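Local structure of F420-reducing hydrogenase, subunit beta (Methanothermobacter marburgensis, 4OMF) at residues 170-174 with 175-179. The protein probably serves as the flavin- and iron-sulfur-carrying subunit through which the hydrogenase passes electrons from hydrogen to coenzyme F420. Numbering follows the deposited sequence.
Sequences VYTQD and DVLTL
V170 and L177 face each other as an antiparallel hydrogen-bonded pair, a compact example of a beta hairpin, here joining strands 167-171 and 176-180 of a three-stranded antiparallel sheet. V170 N donates a hydrogen bond to L177 O (2.8 Å), and L177 N donates one to V170 O (2.9 Å). On the face that carries both side chains, CG2 of V170 presses against CB of L177 at 3.5 Å, tighter than usual for two carbons; I147 of helix 140-150 and L151 also touch V170 there. The opposite face is more open to solvent, with V176 exposed and Y171 partly so. Y171 and V176, a non-hydrogen-bonded pair, lie side by side, and CG2 of V176 meets the tyrosine ring obliquely at CD1 (3.5 Å). Beyond them, T172 N donates to D175 O (2.8 Å). With chi1 at 69°, T172 OG1 sits between its own backbone N and carbonyl carbon and donates a second, longer bond to D175 O (3.3 Å), tilted 29° from the carbonyl plane. Q173 and D174 round the exposed turn. The backbone N-H of T172, helped by its own more distant hydroxyl, thus ties D175 O at the mouth of the turn, while the acidic tip, probably charged, is left to solvent.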
ATOM      1  N   VAL C 170      18.278 -28.601  25.254  1.00 21.41           N
ATOM      2  CA  VAL C 170      19.241 -27.506  25.142  1.00 19.44           C
ATOM      3  C   VAL C 170      20.519 -27.887  25.866  1.00 19.74           C
ATOM      4  O   VAL C 170      20.488 -28.375  26.976  1.00 23.66           O
ATOM      5  CB  VAL C 170      18.674 -26.149  25.669  1.00 32.39           C
ATOM      6  CG1 VAL C 170      17.310 -25.850  25.035  1.00 30.10           C
ATOM      7  CG2 VAL C 170      18.542 -26.135  27.144  1.00 37.53           C
ATOM      8  N   TYR C 171      21.638 -27.707  25.178  1.00 20.05           N
ATOM      9  CA  TYR C 171      22.951 -27.958  25.746  1.00 20.27           C
ATOM     10  C   TYR C 171      23.608 -26.633  26.130  1.00 20.30           C
ATOM     11  O   TYR C 171      23.706 -25.725  25.299  1.00 22.67           O
ATOM     12  CB  TYR C 171      23.812 -28.704  24.733  1.00 24.29           C
ATOM     13  CG  TYR C 171      23.263 -30.076  24.436  1.00 27.84           C
ATOM     14  CD1 TYR C 171      23.700 -31.180  25.148  1.00 30.34           C
ATOM     15  CD2 TYR C 171      22.287 -30.261  23.466  1.00 29.97           C
ATOM     16  CE1 TYR C 171      23.191 -32.446  24.891  1.00 37.04           C
ATOM     17  CE2 TYR C 171      21.773 -31.516  23.204  1.00 30.97           C
ATOM     18  CZ  TYR C 171      22.228 -32.603  23.915  1.00 36.06           C
ATOM     19  OH  TYR C 171      21.722 -33.860  23.652  1.00 38.77           O
ATOM     20  N   THR C 172      24.039 -26.521  27.380  1.00 23.81           N
ATOM     21  CA  THR C 172      24.771 -25.331  27.808  1.00 28.81           C
ATOM     22  C   THR C 172      26.237 -25.708  28.027  1.00 39.45           C
ATOM     23  O   THR C 172      26.631 -26.838  27.726  1.00 43.28           O
ATOM     24  CB  THR C 172      24.180 -24.709  29.088  1.00 25.87           C
ATOM     25  OG1 THR C 172      24.414 -25.579  30.205  1.00 29.39           O
ATOM     26  CG2 THR C 172      22.698 -24.464  28.934  1.00 23.89           C
ATOM     27  N   GLN C 173      27.053 -24.793  28.551  1.00 35.04           N
ATOM     28  CA  GLN C 173      28.485 -25.082  28.642  1.00 33.92           C
ATOM     29  C   GLN C 173      28.781 -26.297  29.524  1.00 39.10           C
ATOM     30  O   GLN C 173      29.827 -26.946  29.359  1.00 37.47           O
ATOM     31  CB  GLN C 173      29.276 -23.867  29.143  1.00 28.23           C
ATOM     32  CG  GLN C 173      28.764 -23.188  30.389  1.00 25.92           C
ATOM     33  CD  GLN C 173      29.628 -21.960  30.732  1.00 34.70           C
ATOM     34  OE1 GLN C 173      30.400 -21.473  29.894  1.00 33.91           O
ATOM     35  NE2 GLN C 173      29.505 -21.472  31.962  1.00 24.96           N
ATOM     36  N   ASP C 174      27.861 -26.628  30.432  1.00 40.13           N
ATOM     37  CA  ASP C 174      28.070 -27.794  31.295  1.00 43.13           C
ATOM     38  C   ASP C 174      26.800 -28.537  31.727  1.00 45.82           C
ATOM     39  O   ASP C 174      26.820 -29.273  32.716  1.00 51.85           O
ATOM     40  CB  ASP C 174      28.835 -27.363  32.546  1.00 49.08           C
ATOM     41  CG  ASP C 174      28.022 -26.433  33.437  1.00 48.74           C
ATOM     42  OD1 ASP C 174      26.892 -26.048  33.039  1.00 43.43           O
ATOM     43  OD2 ASP C 174      28.526 -26.087  34.531  1.00 40.64           O
ATOM     44  N   ASP C 175      25.701 -28.346  31.004  1.00 42.40           N
ATOM     45  CA  ASP C 175      24.403 -28.852  31.452  1.00 40.07           C
ATOM     46  C   ASP C 175      23.504 -29.223  30.275  1.00 35.41           C
ATOM     47  O   ASP C 175      23.551 -28.578  29.236  1.00 35.03           O
ATOM     48  CB  ASP C 175      23.722 -27.799  32.325  1.00 45.51           C
ATOM     49  CG  ASP C 175      22.698 -28.381  33.265  1.00 51.81           C
ATOM     50  OD1 ASP C 175      22.333 -29.562  33.095  1.00 54.27           O
ATOM     51  OD2 ASP C 175      22.265 -27.645  34.183  1.00 52.44           O
ATOM     52  N   VAL C 176      22.681 -30.259  30.444  1.00 30.82           N
ATOM     53  CA  VAL C 176      21.707 -30.646  29.419  1.00 24.13           C
ATOM     54  C   VAL C 176      20.313 -30.466  29.992  1.00 29.11           C
ATOM     55  O   VAL C 176      19.966 -31.093  30.987  1.00 27.87           O
ATOM     56  CB  VAL C 176      21.907 -32.111  28.955  1.00 31.77           C
ATOM     57  CG1 VAL C 176      20.887 -32.487  27.866  1.00 25.55           C
ATOM     58  CG2 VAL C 176      23.340 -32.332  28.457  1.00 29.85           C
ATOM     59  N   LEU C 177      19.523 -29.584  29.392  1.00 22.82           N
ATOM     60  CA  LEU C 177      18.194 -29.268  29.920  1.00 22.07           C
ATOM     61  C   LEU C 177      17.127 -29.708  28.931  1.00 24.53           C
ATOM     62  O   LEU C 177      17.306 -29.565  27.718  1.00 26.16           O
ATOM     63  CB  LEU C 177      18.058 -27.760  30.182  1.00 24.32           C
ATOM     64  CG  LEU C 177      19.153 -27.142  31.043  1.00 29.46           C
ATOM     65  CD1 LEU C 177      19.085 -25.627  30.993  1.00 29.15           C
ATOM     66  CD2 LEU C 177      18.987 -27.630  32.467  1.00 27.53           C
ATOM     67  N   THR C 178      16.009 -30.224  29.424  1.00 24.70           N
ATOM     68  CA  THR C 178      14.976 -30.687  28.494  1.00 23.84           C
ATOM     69  C   THR C 178      13.564 -30.298  28.912  1.00 24.54           C
ATOM     70  O   THR C 178      13.290 -30.007  30.085  1.00 28.04           O
ATOM     71  CB  THR C 178      15.009 -32.231  28.319  1.00 28.25           C
ATOM     72  OG1 THR C 178      14.670 -32.856  29.563  1.00 30.30           O
ATOM     73  CG2 THR C 178      16.392 -32.715  27.889  1.00 29.10           C
ATOM     74  N   LEU C 179      12.682 -30.312  27.920  1.00 23.45           N
ATOM     75  CA  LEU C 179      11.245 -30.148  28.078  1.00 26.01           C
ATOM     76  C   LEU C 179      10.575 -31.294  27.325  1.00 30.53           C
ATOM     77  O   LEU C 179      11.070 -31.705  26.276  1.00 26.44           O
ATOM     78  CB  LEU C 179      10.757 -28.811  27.494  1.00 25.70           C
ATOM     79  CG  LEU C 179      11.131 -27.496  28.147  1.00 29.23           C
ATOM     80  CD1 LEU C 179      10.663 -26.337  27.265  1.00 28.99           C
ATOM     81  CD2 LEU C 179      10.529 -27.384  29.546  1.00 31.92           C
TER